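Local structure of delta-1-pyrroline-5-carboxylate dehydrogenase, mitochondrial (Mus musculus, 4E3X) at residues B[30-35]-B[170-175]; B[52-57]-B[143-148]; B[95-100]-B[262-267]; B[432-437]-B[452-457]; B[468-473]-B[495-500]. The protein oxidises L-glutamate gamma-semialdehyde, the open form of delta-1-pyrroline-5-carboxylate, to L-glutamate with NAD+, completing the mitochondrial breakdown of proline. All coordinates share one frame; numbering follows the deposited sequence. Where two conformers were deposited one is given.

Contact 1: residues B[30-35]-B[170-175]; sequences LKVANE and FRFNAK. Unlike the reference sequence in segment 30-35: A33 (reference Thr).
E35 and R171 meet because their chains take complementary shapes: R171 runs straight from CG to NE, while E35 leaves its backbone with CG trans to N (chi1 179°) and then bends at chi2 (74°), which swings the carboxylate round to the guanidinium. Both terminal nitrogens of R171 close on the same oxygen in a salt bridge, NH1 at 2.9 Å and NH2 at 3.2 Å from E35 OE1, with that oxygen lying close to the guanidinium plane. The other oxygen, OE2, is held by S136 and R140. A water bonded to R171 NH1 donates to A33 O at 2.8 Å, tying the same guanidinium to the backbone. A lysine in place of R171 would probably lose the paired grip and leave E35 OE1 with a single donor at best. Next along, V32 sets CG2 squarely over one face of F172, 3.9 Å from the ring centroid in a CH-pi contact, while CG1 rests on R171 CB. K175 bends at its last torsion so that NZ donates to L30 O over 2.8 Å; NZ also forms a salt bridge with E179. L30 CD2 packs on A174 CB at 4.1 Å. The amide of N34 lies near the outer end of the F172 ring but bonds to V515 and Q517 of the loop that carries the substrate-binding residue S513, and to D168 of helix 155-180. The extended N-terminal segment 30-35 is thus laid along one side of helix 155-180, with helix 121-136 next to it, where L129 touches L30 and both A132 and S136 touch R171.

Contact 2: residues B[52-57]-B[143-148]; sequences KALKDL and VLAKTM
A145 receives three side chains of segment 52-57 around its methyl group. A53 CB meets A145 CB at 3.7 Å, methyl against methyl, L54 brings CD2 to 3.8 Å from the same A145 CB, and L57 CD1 also reaches A145 CB. That branch of L57 also lies against the backbone, 3.4 Å from A145 O, and against the start of the K146 chain, CD1 to CG 3.8 Å. Further along helix 140-151, L54 and M148 cross at about a right angle; M148 SD lies 4.1 Å from L54 CD2, and the bend at chi3 (64°) turns the methyl CE to L54 CD1. This is apolar helix-to-helix packing of the end of helix 45-55, with the residues just after it, on the middle of helix 140-151, and the small side chain of A145, met by A53, fits a CA-CA approach of 5.2 Å between L54 and A145. Beyond the first shell, K146 stretches out past L57 and forms a salt bridge with E142 one turn earlier on its own helix, its chain touching L240 and A244 of helix 239-251. On the far side of helix 140-151, T147 OG1 donates to V143 O over 2.8 Å and also bonds to T213, and there A162 of helix 155-180 touches T147. A158 of that helix touches M148, while A381 and F384 also touch L54.

Contact 3: residues B[95-100]-B[262-267]; sequences CYADKA and VPADGP
Y96 stacks its ring on the peptide bond joining A264 to D265, and this flat contact dominates the meeting of the two loops. With CG anti to its carbonyl carbon (chi1 -78°), the ring is laid on that peptide. D265 N sits over the centre of the ring, 3.4 Å from Y96 CG, and A264 C lies nearer the rim, 3.3 Å from Y96 CD1; the CB of D265 adds a flank beside CD2 and CE2. Hydrogen bonding is carried by the backbone. A97 N donates to P263 O over 2.8 Å in an almost straight bond (178°), and the CA of Y96 adds a CA-H...O contact to the same oxygen. A water accepts from D265 N and donates to A97 O at 2.8 Å. Apolar contact is smaller, with A97 CB 4.3 Å from V262 CB. Outside the two segments, Y96 OH bonds to D236, and D265, at the N-cap of helix 266-274, bonds to T268. A serine in place of Y96 would probably strip the A264-D265 peptide of its flat cover and leave D236 without its hydroxyl partner. The loop lies between strand 259-261, at the edge of the five-stranded parallel sheet of the NAD-binding region, and helix 266-274, with A264 beside K233, an NAD-binding residue. The N-H of D265 is thus satisfied by water while the ring covers a face of the A264-D265 peptide.

Contact 4: residues B[432-437]-B[452-457]; sequences CIIESK and VLTVYV
C432-S436 and V452-V457 are neighbouring parallel strands of the large mixed sheet that also contains strand 351-357, which follows the nucleophile C348 in the chain. The strands run at 30° to each other and keep the register C432-V452 through E435-V455. C432 O accepts from L453 N at 2.9 Å, and I434 bonds to the residues before and after T454, its N donating to L453 O at 2.8 Å and its O accepting from V455 N at 2.7 Å; S436 N closes the ladder on V455 O. On one face I433 CG2 meets V455 CG2 at 4.0 Å, beside L453. On the other, I434 CD1 reaches V452 CG1 at 3.7 Å. S436 CB rests on T454 CG2. Where strand 428-436 ends, Y456, its CG anti to N (chi1 178°), carries its ring edge to the K437 carbonyl. A water there donates to E435 OE2 and S436 O and accepts from V457 N, while K437 NZ makes a salt bridge to E435 OE2 at 3.1 Å. Strand 413-417 runs antiparallel on the outer flank of 428-436, strand 351-357 lies beyond 452-458, helix 329-341 packs on I433 and L453, and the loop with I443 and M444 covers I434 and T454.

Contact 5: residues B[468-473]-B[495-500]; sequences KLVDST and RMLRNA. Unlike the reference sequence in segment 468-473: K468 (reference Gln).
D471 and A500 bring the two backbones together, their CA atoms 5.2 Å apart, where helix 463-472 nears its end and the chain leaves helix 487-496 at L497 to turn through 497-500, a turn in which A500 N bonds to L497 O. V470 and L497 supply the apolar part: CG1 of V470 lies 3.8 Å from CD2 of L497, the two side chains crossing at about a right angle, and the same L497 branch comes within 4.2 Å of D471 CB. D471 carries the polar part. Its CG stands trans to N (chi1 176°), which directs the carboxylate toward the turn, with OD1 3.6 Å from A500 CB. A single water knits this oxygen to the turn: it donates to D471 OD1 at 2.7 Å and to M496 O at 2.9 Å, and accepts from N499 N at 2.9 Å. The last carbonyl of the helix and an N-H of the turn are thereby both engaged. D471 OD1 is also in a salt bridge with R524, whose charge is likely to favour the ionised carboxylate. At the solvent end K468 crosses the tip of M496 obliquely, CE lying near CG and NZ, though M496 has two conformers and this detail is doubtful. R498, on the far side of the turn, salt-bridges D117 of the second subunit, and its carbonyl takes a bond from R198 of that subunit. On the sheet side, F320 of strand 319-323 touches V470, L497 and A500, while R524 of strand 523-524 borders N499 and A500, so that the two helices pack on a face of the large mixed sheet, over strand 319-323.

How the contacts relate
From the N terminus, contact 1 opens the first loop, bringing 30-35 back to helix 155-180. Contact 2 nests inside it, since 52-57 meets helix 140-151, the helix preceding 155-180. Contact 3 begins within both loops, at 95-100, but closes later, at 262-267, and so crosses contacts 1 and 2; it ties the loop after strand 89-95 to the loop after edge strand 259-261 of the parallel sheet. Contacts 4 and 5 follow in series, both in the region of the large mixed sheet. Strand 452-458 of contact 4 leads straight into helix 463-472 of contact 5, and their nearest atoms are about 5 Å apart, whereas contact 3 lies across the chain's centre from contact 5.

Contact 1: residues B[30-35]-B[170-175]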
# COMPACT_ATOMS: atom_id res chain seq x y z
N LEU B 30 -19.13 0.04 15.40
CA LEU B 30 -19.24 1.37 15.99
C LEU B 30 -20.10 2.22 15.08
O LEU B 30 -19.92 2.19 13.87
CB LEU B 30 -17.85 1.98 16.13
CG LEU B 30 -17.68 3.33 16.82
CD1 LEU B 30 -18.12 3.25 18.28
CD2 LEU B 30 -16.22 3.77 16.73
N LYS B 31 -21.03 2.97 15.67
CA LYS B 31 -21.80 3.94 14.91
C LYS B 31 -21.23 5.33 15.13
O LYS B 31 -21.15 5.80 16.27
CB LYS B 31 -23.26 3.92 15.35
CG LYS B 31 -23.96 2.59 15.14
CD LYS B 31 -24.05 2.21 13.66
CE LYS B 31 -24.80 0.90 13.47
NZ LYS B 31 -24.00 -0.25 13.96
N VAL B 32 -20.84 5.99 14.05
CA VAL B 32 -20.36 7.35 14.13
C VAL B 32 -21.00 8.19 13.03
O VAL B 32 -21.41 7.69 11.98
CB VAL B 32 -18.82 7.43 14.00
CG1 VAL B 32 -18.14 6.59 15.09
CG2 VAL B 32 -18.39 6.98 12.63
N ALA B 33 -21.10 9.48 13.30
CA ALA B 33 -21.58 10.41 12.29
C ALA B 33 -20.63 11.58 12.24
O ALA B 33 -19.86 11.81 13.18
CB ALA B 33 -22.98 10.88 12.63
N ASN B 34 -20.67 12.32 11.14
CA ASN B 34 -19.85 13.51 11.04
C ASN B 34 -20.17 14.54 12.12
O ASN B 34 -21.33 14.76 12.47
CB ASN B 34 -19.99 14.14 9.66
CG ASN B 34 -19.39 13.27 8.58
OD1 ASN B 34 -20.08 12.48 7.94
ND2 ASN B 34 -18.08 13.37 8.40
N GLU B 35 -19.12 15.14 12.66
CA GLU B 35 -19.27 16.20 13.65
C GLU B 35 -19.97 17.40 13.02
O GLU B 35 -19.52 17.92 12.00
CB GLU B 35 -17.90 16.61 14.18
CG GLU B 35 -17.95 17.73 15.21
CD GLU B 35 -18.47 17.28 16.56
OE1 GLU B 35 -18.63 16.06 16.78
OE2 GLU B 35 -18.70 18.15 17.42
N PHE B 170 -10.65 11.00 13.92
CA PHE B 170 -10.56 10.15 15.10
C PHE B 170 -11.73 9.18 15.19
O PHE B 170 -11.53 7.99 15.47
CB PHE B 170 -10.46 11.00 16.37
CG PHE B 170 -9.11 11.63 16.59
CD1 PHE B 170 -8.06 11.42 15.70
CD2 PHE B 170 -8.89 12.44 17.69
CE1 PHE B 170 -6.81 12.01 15.92
CE2 PHE B 170 -7.65 13.02 17.92
CZ PHE B 170 -6.61 12.80 17.03
N ARG B 171 -12.95 9.65 14.94
CA ARG B 171 -14.13 8.78 15.06
C ARG B 171 -14.23 7.77 13.91
O ARG B 171 -14.46 6.58 14.15
CB ARG B 171 -15.43 9.57 15.18
CG ARG B 171 -15.53 10.43 16.42
CD ARG B 171 -16.98 10.60 16.83
NE ARG B 171 -17.16 11.59 17.90
CZ ARG B 171 -17.64 12.82 17.70
NH1 ARG B 171 -17.99 13.22 16.48
NH2 ARG B 171 -17.76 13.66 18.73
N PHE B 172 -14.09 8.24 12.68
CA PHE B 172 -14.20 7.35 11.53
C PHE B 172 -13.06 6.34 11.46
O PHE B 172 -13.31 5.17 11.17
CB PHE B 172 -14.32 8.14 10.23
CG PHE B 172 -15.71 8.66 9.97
CD1 PHE B 172 -16.61 7.93 9.20
CD2 PHE B 172 -16.13 9.86 10.51
CE1 PHE B 172 -17.91 8.40 8.97
CE2 PHE B 172 -17.42 10.33 10.29
CZ PHE B 172 -18.30 9.61 9.51
N ASN B 173 -11.83 6.76 11.72
CA ASN B 173 -10.74 5.78 11.73
C ASN B 173 -10.94 4.74 12.83
O ASN B 173 -10.65 3.56 12.64
CB ASN B 173 -9.37 6.44 11.84
CG ASN B 173 -8.90 7.01 10.52
OD1 ASN B 173 -9.16 6.44 9.46
ND2 ASN B 173 -8.18 8.13 10.58
N ALA B 174 -11.45 5.16 13.99
CA ALA B 174 -11.79 4.19 15.04
C ALA B 174 -12.82 3.18 14.53
O ALA B 174 -12.66 1.97 14.74
CB ALA B 174 -12.30 4.89 16.28
N LYS B 175 -13.87 3.66 13.87
CA LYS B 175 -14.85 2.75 13.29
C LYS B 175 -14.21 1.80 12.28
O LYS B 175 -14.41 0.59 12.34
CB LYS B 175 -15.99 3.53 12.62
CG LYS B 175 -16.97 2.66 11.84
CD LYS B 175 -17.92 3.49 10.99
CE LYS B 175 -18.88 2.61 10.20
NZ LYS B 175 -19.82 1.87 11.11
O HOH W 1 -17.24 12.24 13.90

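Contact 2: residues B[52-57]-B[143-148]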
# COMPACT_ATOMS: atom_id res chain seq x y z
N LYS B 52 -13.79 33.89 24.39
CA LYS B 52 -13.03 33.71 25.62
C LYS B 52 -11.69 33.03 25.35
O LYS B 52 -10.66 33.45 25.86
CB LYS B 52 -13.84 32.90 26.64
N ALA B 53 -11.71 31.99 24.52
CA ALA B 53 -10.48 31.27 24.20
C ALA B 53 -9.48 32.14 23.43
O ALA B 53 -8.28 32.02 23.62
CB ALA B 53 -10.80 30.00 23.42
N LEU B 54 -9.98 33.02 22.58
CA LEU B 54 -9.12 33.96 21.86
C LEU B 54 -8.51 34.95 22.83
O LEU B 54 -7.32 35.28 22.74
CB LEU B 54 -9.90 34.70 20.78
CG LEU B 54 -10.27 33.84 19.57
CD1 LEU B 54 -11.32 34.54 18.71
CD2 LEU B 54 -9.03 33.51 18.75
N LYS B 55 -9.32 35.44 23.76
CA LYS B 55 -8.83 36.32 24.80
C LYS B 55 -7.75 35.63 25.63
O LYS B 55 -6.78 36.27 26.04
CB LYS B 55 -9.99 36.78 25.69
N ASP B 56 -7.91 34.32 25.87
CA ASP B 56 -6.94 33.54 26.64
C ASP B 56 -5.56 33.46 25.97
O ASP B 56 -4.59 33.08 26.62
CB ASP B 56 -7.44 32.11 26.87
CG ASP B 56 -8.57 32.03 27.88
OD1 ASP B 56 -8.71 32.96 28.71
OD2 ASP B 56 -9.31 31.02 27.85
N LEU B 57 -5.50 33.78 24.68
CA LEU B 57 -4.25 33.66 23.92
C LEU B 57 -3.60 35.00 23.67
O LEU B 57 -2.42 35.08 23.31
CB LEU B 57 -4.51 32.98 22.57
CG LEU B 57 -4.91 31.51 22.62
CD1 LEU B 57 -5.18 30.99 21.22
CD2 LEU B 57 -3.82 30.69 23.27
N VAL B 143 -8.83 24.58 20.78
CA VAL B 143 -8.15 24.18 19.55
C VAL B 143 -8.49 25.11 18.38
O VAL B 143 -7.64 25.38 17.53
CB VAL B 143 -8.34 22.68 19.18
CG1 VAL B 143 -7.81 21.80 20.31
CG2 VAL B 143 -9.79 22.36 18.85
N LEU B 144 -9.72 25.61 18.36
CA LEU B 144 -10.08 26.60 17.35
C LEU B 144 -9.24 27.87 17.51
O LEU B 144 -8.66 28.36 16.54
CB LEU B 144 -11.57 26.94 17.43
CG LEU B 144 -12.51 26.13 16.53
CD1 LEU B 144 -12.30 24.64 16.65
CD2 LEU B 144 -13.95 26.50 16.86
N ALA B 145 -9.18 28.39 18.73
CA ALA B 145 -8.49 29.65 18.98
C ALA B 145 -7.00 29.53 18.65
O ALA B 145 -6.41 30.45 18.09
CB ALA B 145 -8.69 30.09 20.43
N LYS B 146 -6.41 28.38 19.00
CA LYS B 146 -4.99 28.18 18.77
C LYS B 146 -4.69 28.07 17.27
O LYS B 146 -3.63 28.49 16.82
CB LYS B 146 -4.49 26.96 19.53
CG LYS B 146 -4.44 27.22 21.03
CD LYS B 146 -3.98 26.02 21.84
CE LYS B 146 -3.86 26.40 23.30
NZ LYS B 146 -3.45 25.25 24.16
N THR B 147 -5.62 27.51 16.52
CA THR B 147 -5.48 27.42 15.07
C THR B 147 -5.68 28.80 14.42
O THR B 147 -4.97 29.18 13.48
CB THR B 147 -6.47 26.37 14.51
OG1 THR B 147 -6.19 25.09 15.10
CG2 THR B 147 -6.35 26.25 13.00
N MET B 148 -6.63 29.58 14.94
CA MET B 148 -6.82 30.94 14.44
C MET B 148 -5.60 31.81 14.69
O MET B 148 -5.08 32.46 13.78
CB MET B 148 -8.04 31.58 15.11
CG MET B 148 -9.37 30.95 14.71
SD MET B 148 -10.79 31.72 15.51
CE MET B 148 -10.69 33.37 14.83

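Contact 3: residues B[95-100]-B[262-267]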
# COMPACT_ATOMS: atom_id res chain seq x y z
N CYS B 95 11.39 24.11 20.81
CA CYS B 95 12.76 23.80 20.44
C CYS B 95 12.82 22.63 19.48
O CYS B 95 11.92 21.80 19.41
CB CYS B 95 13.61 23.51 21.68
SG CYS B 95 13.14 22.03 22.60
N TYR B 96 13.91 22.58 18.73
CA TYR B 96 14.13 21.46 17.83
C TYR B 96 14.85 20.34 18.57
O TYR B 96 15.90 20.57 19.17
CB TYR B 96 15.02 21.90 16.66
CG TYR B 96 14.35 22.70 15.55
CD1 TYR B 96 12.97 22.73 15.37
CD2 TYR B 96 15.14 23.39 14.64
CE1 TYR B 96 12.40 23.45 14.31
CE2 TYR B 96 14.59 24.10 13.60
CZ TYR B 96 13.23 24.13 13.43
OH TYR B 96 12.72 24.84 12.37
N ALA B 97 14.31 19.12 18.49
CA ALA B 97 14.98 17.95 19.04
C ALA B 97 16.32 17.78 18.32
O ALA B 97 16.38 17.92 17.10
CB ALA B 97 14.12 16.71 18.84
N ASP B 98 17.38 17.52 19.08
CA ASP B 98 18.66 17.18 18.45
C ASP B 98 18.67 15.70 18.05
O ASP B 98 17.73 14.96 18.36
CB ASP B 98 19.88 17.56 19.32
CG ASP B 98 19.81 17.03 20.74
OD1 ASP B 98 19.01 16.13 21.03
OD2 ASP B 98 20.59 17.53 21.59
N LYS B 99 19.70 15.29 17.32
CA LYS B 99 19.76 13.90 16.87
C LYS B 99 19.77 12.92 18.05
O LYS B 99 19.14 11.87 18.00
CB LYS B 99 20.92 13.68 15.90
CG LYS B 99 20.79 14.56 14.67
CD LYS B 99 21.83 14.28 13.60
CE LYS B 99 21.45 13.09 12.73
NZ LYS B 99 22.52 12.80 11.73
N ALA B 100 20.48 13.27 19.11
CA ALA B 100 20.48 12.43 20.31
C ALA B 100 19.07 12.23 20.86
O ALA B 100 18.68 11.11 21.22
CB ALA B 100 21.38 13.03 21.38
N VAL B 262 8.04 15.56 18.84
CA VAL B 262 9.41 15.94 18.55
C VAL B 262 9.55 16.91 17.37
O VAL B 262 10.01 16.53 16.29
CB VAL B 262 10.32 14.70 18.37
CG1 VAL B 262 10.58 14.06 19.73
CG2 VAL B 262 9.71 13.69 17.42
N PRO B 263 9.19 18.18 17.60
CA PRO B 263 9.59 19.23 16.65
C PRO B 263 11.08 19.13 16.36
O PRO B 263 11.86 18.77 17.25
CB PRO B 263 9.31 20.52 17.43
CG PRO B 263 8.28 20.14 18.46
CD PRO B 263 8.58 18.72 18.82
N ALA B 264 11.49 19.46 15.14
CA ALA B 264 12.88 19.30 14.74
C ALA B 264 13.11 20.02 13.43
O ALA B 264 12.17 20.29 12.67
CB ALA B 264 13.21 17.81 14.59
N ASP B 265 14.37 20.32 13.15
CA ASP B 265 14.75 20.76 11.82
C ASP B 265 14.37 19.66 10.83
O ASP B 265 14.60 18.48 11.08
CB ASP B 265 16.26 21.02 11.80
CG ASP B 265 16.78 21.28 10.42
OD1 ASP B 265 16.54 22.38 9.88
OD2 ASP B 265 17.47 20.39 9.87
N GLY B 266 13.76 20.04 9.70
CA GLY B 266 13.26 19.06 8.76
C GLY B 266 14.31 18.08 8.25
O GLY B 266 14.14 16.86 8.38
N PRO B 267 15.38 18.61 7.66
CA PRO B 267 16.43 17.70 7.15
C PRO B 267 17.03 16.84 8.26
O PRO B 267 17.26 15.65 8.05
CB PRO B 267 17.45 18.67 6.57
CG PRO B 267 16.60 19.82 6.07
CD PRO B 267 15.56 19.98 7.15
O HOH W 2 16.61 19.43 14.72

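Contact 4: residues B[432-437]-B[452-457]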
# COMPACT_ATOMS: atom_id res chain seq x y z
N CYS B 432 -5.93 38.00 -5.39
CA CYS B 432 -5.51 38.45 -6.70
C CYS B 432 -6.10 37.57 -7.79
O CYS B 432 -6.03 36.35 -7.73
CB CYS B 432 -3.98 38.44 -6.79
SG CYS B 432 -3.31 39.13 -8.33
N ILE B 433 -6.70 38.22 -8.79
CA ILE B 433 -7.22 37.52 -9.96
C ILE B 433 -6.43 37.97 -11.17
O ILE B 433 -6.32 39.17 -11.44
CB ILE B 433 -8.72 37.82 -10.18
CG1 ILE B 433 -9.52 37.48 -8.92
CG2 ILE B 433 -9.23 37.05 -11.39
CD1 ILE B 433 -10.98 37.89 -8.99
N ILE B 434 -5.88 37.00 -11.90
CA ILE B 434 -5.01 37.25 -13.04
C ILE B 434 -5.59 36.55 -14.25
O ILE B 434 -6.09 35.43 -14.12
CB ILE B 434 -3.60 36.67 -12.75
CG1 ILE B 434 -2.94 37.44 -11.60
CG2 ILE B 434 -2.73 36.65 -14.01
CD1 ILE B 434 -1.79 36.70 -10.96
N GLU B 435 -5.55 37.19 -15.41
CA GLU B 435 -5.90 36.51 -16.64
C GLU B 435 -4.65 36.12 -17.42
O GLU B 435 -3.75 36.95 -17.61
CB GLU B 435 -6.82 37.36 -17.54
CG GLU B 435 -7.19 36.61 -18.82
CD GLU B 435 -8.15 37.35 -19.71
OE1 GLU B 435 -8.50 38.52 -19.41
OE2 GLU B 435 -8.56 36.76 -20.74
N SER B 436 -4.59 34.87 -17.85
CA SER B 436 -3.53 34.43 -18.74
C SER B 436 -4.04 34.21 -20.16
O SER B 436 -5.08 33.58 -20.35
CB SER B 436 -2.89 33.14 -18.24
OG SER B 436 -1.83 32.77 -19.11
N LYS B 437 -3.31 34.72 -21.14
CA LYS B 437 -3.61 34.44 -22.54
C LYS B 437 -2.92 33.15 -22.99
O LYS B 437 -3.15 32.68 -24.10
CB LYS B 437 -3.16 35.60 -23.42
CG LYS B 437 -3.82 36.93 -23.09
CD LYS B 437 -5.33 36.88 -23.29
CE LYS B 437 -5.96 38.24 -23.04
NZ LYS B 437 -7.44 38.24 -23.28
N VAL B 452 -4.06 33.52 -5.13
CA VAL B 452 -3.72 33.92 -6.49
C VAL B 452 -4.41 33.01 -7.49
O VAL B 452 -4.03 31.85 -7.67
CB VAL B 452 -2.19 33.90 -6.71
CG1 VAL B 452 -1.85 34.39 -8.11
CG2 VAL B 452 -1.50 34.77 -5.67
N LEU B 453 -5.44 33.55 -8.14
CA LEU B 453 -6.24 32.80 -9.09
C LEU B 453 -5.91 33.24 -10.50
O LEU B 453 -5.91 34.44 -10.80
CB LEU B 453 -7.72 33.06 -8.82
CG LEU B 453 -8.72 32.43 -9.80
CD1 LEU B 453 -8.65 30.91 -9.75
CD2 LEU B 453 -10.12 32.93 -9.50
N THR B 454 -5.60 32.28 -11.36
CA THR B 454 -5.35 32.57 -12.77
C THR B 454 -6.49 32.04 -13.64
O THR B 454 -6.92 30.89 -13.47
CB THR B 454 -4.02 31.99 -13.27
OG1 THR B 454 -2.96 32.45 -12.42
CG2 THR B 454 -3.75 32.42 -14.70
N VAL B 455 -6.96 32.88 -14.56
CA VAL B 455 -8.09 32.55 -15.42
C VAL B 455 -7.64 32.42 -16.86
O VAL B 455 -6.90 33.27 -17.36
CB VAL B 455 -9.17 33.66 -15.36
CG1 VAL B 455 -10.41 33.26 -16.15
CG2 VAL B 455 -9.52 33.99 -13.91
N TYR B 456 -8.08 31.36 -17.53
CA TYR B 456 -7.87 31.21 -18.96
C TYR B 456 -9.23 31.14 -19.66
O TYR B 456 -10.06 30.29 -19.32
CB TYR B 456 -7.06 29.94 -19.28
CG TYR B 456 -6.87 29.75 -20.76
CD1 TYR B 456 -6.04 30.61 -21.49
CD2 TYR B 456 -7.54 28.75 -21.45
CE1 TYR B 456 -5.88 30.45 -22.85
CE2 TYR B 456 -7.38 28.59 -22.82
CZ TYR B 456 -6.55 29.44 -23.51
OH TYR B 456 -6.38 29.30 -24.86
N VAL B 457 -9.44 32.02 -20.63
CA VAL B 457 -10.70 32.10 -21.36
C VAL B 457 -10.56 31.35 -22.68
O VAL B 457 -9.70 31.68 -23.49
CB VAL B 457 -11.13 33.56 -21.62
CG1 VAL B 457 -12.46 33.60 -22.35
CG2 VAL B 457 -11.22 34.32 -20.30
O HOH W 3 -7.52 34.21 -21.28

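Contact 5: residues B[468-473]-B[495-500]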
# COMPACT_ATOMS: atom_id res chain seq x y z
N LYS B 468 -8.52 18.67 -22.65
CA LYS B 468 -7.23 17.99 -22.73
C LYS B 468 -6.12 18.82 -22.08
O LYS B 468 -5.26 18.28 -21.37
CB LYS B 468 -6.88 17.63 -24.17
CG LYS B 468 -7.79 16.56 -24.75
CD LYS B 468 -7.36 16.18 -26.16
CE LYS B 468 -8.11 14.95 -26.65
NZ LYS B 468 -9.57 15.17 -26.73
N LEU B 469 -6.14 20.13 -22.29
CA LEU B 469 -5.18 21.01 -21.64
C LEU B 469 -5.32 21.01 -20.12
O LEU B 469 -4.32 21.05 -19.41
CB LEU B 469 -5.29 22.44 -22.18
CG LEU B 469 -4.84 22.60 -23.63
CD1 LEU B 469 -4.97 24.05 -24.08
CD2 LEU B 469 -3.41 22.11 -23.79
N VAL B 470 -6.56 20.97 -19.62
CA VAL B 470 -6.76 20.90 -18.17
C VAL B 470 -6.01 19.69 -17.62
O VAL B 470 -5.33 19.76 -16.60
CB VAL B 470 -8.26 20.81 -17.79
CG1 VAL B 470 -8.41 20.58 -16.29
CG2 VAL B 470 -9.01 22.06 -18.23
N ASP B 471 -6.12 18.58 -18.34
CA ASP B 471 -5.52 17.32 -17.93
C ASP B 471 -3.99 17.27 -18.06
O ASP B 471 -3.33 16.64 -17.24
CB ASP B 471 -6.17 16.19 -18.73
CG ASP B 471 -5.55 14.85 -18.45
OD1 ASP B 471 -5.68 14.35 -17.32
OD2 ASP B 471 -4.93 14.29 -19.38
N SER B 472 -3.43 17.92 -19.08
CA SER B 472 -2.02 17.74 -19.41
C SER B 472 -1.10 18.88 -18.98
O SER B 472 0.12 18.72 -18.98
CB SER B 472 -1.85 17.54 -20.92
OG SER B 472 -2.11 18.76 -21.59
N THR B 473 -1.66 20.02 -18.61
CA THR B 473 -0.84 21.21 -18.37
C THR B 473 0.07 21.10 -17.16
O THR B 473 1.23 21.53 -17.20
CB THR B 473 -1.71 22.48 -18.27
OG1 THR B 473 -2.30 22.73 -19.56
CG2 THR B 473 -0.88 23.69 -17.86
N ARG B 495 -15.08 11.51 -17.92
CA ARG B 495 -14.18 10.55 -18.54
C ARG B 495 -12.82 11.18 -18.88
O ARG B 495 -11.78 10.59 -18.60
CB ARG B 495 -14.80 9.95 -19.81
CG ARG B 495 -15.97 9.00 -19.56
CD ARG B 495 -16.42 8.32 -20.86
NE ARG B 495 -16.91 9.28 -21.85
CZ ARG B 495 -18.18 9.64 -21.99
NH1 ARG B 495 -19.11 9.11 -21.19
NH2 ARG B 495 -18.53 10.51 -22.92
N MET B 496 -12.83 12.38 -19.46
CA MET B 496 -11.59 13.02 -19.89
C MET B 496 -10.68 13.42 -18.73
O MET B 496 -9.46 13.44 -18.88
CB MET B 496 -11.89 14.26 -20.75
CG MET B 496 -12.56 13.93 -22.08
SD MET B 496 -12.84 15.38 -23.12
CE MET B 496 -11.16 15.82 -23.56
N LEU B 497 -11.28 13.73 -17.59
CA LEU B 497 -10.52 14.23 -16.44
C LEU B 497 -10.31 13.17 -15.36
O LEU B 497 -9.89 13.49 -14.25
CB LEU B 497 -11.22 15.46 -15.87
CG LEU B 497 -11.33 16.63 -16.85
CD1 LEU B 497 -12.22 17.73 -16.28
CD2 LEU B 497 -9.94 17.17 -17.21
N ARG B 498 -10.57 11.91 -15.71
CA ARG B 498 -10.50 10.78 -14.79
C ARG B 498 -9.24 10.76 -13.93
O ARG B 498 -9.30 10.45 -12.74
CB ARG B 498 -10.60 9.48 -15.58
CG ARG B 498 -10.61 8.21 -14.76
CD ARG B 498 -10.91 7.04 -15.70
NE ARG B 498 -10.95 5.73 -15.05
CZ ARG B 498 -12.05 5.17 -14.57
NH1 ARG B 498 -12.00 3.97 -14.01
NH2 ARG B 498 -13.21 5.82 -14.61
N ASN B 499 -8.09 11.07 -14.53
CA ASN B 499 -6.82 11.09 -13.80
C ASN B 499 -6.26 12.47 -13.52
O ASN B 499 -5.13 12.61 -13.03
CB ASN B 499 -5.79 10.17 -14.45
CG ASN B 499 -5.93 8.75 -13.98
OD1 ASN B 499 -6.29 7.86 -14.74
ND2 ASN B 499 -5.68 8.53 -12.69
N ALA B 500 -7.05 13.50 -13.81
CA ALA B 500 -6.65 14.87 -13.51
C ALA B 500 -6.96 15.28 -12.07
O ALA B 500 -6.42 16.28 -11.58
CB ALA B 500 -7.30 15.84 -14.49
O HOH W 4 -7.50 12.38 -17.07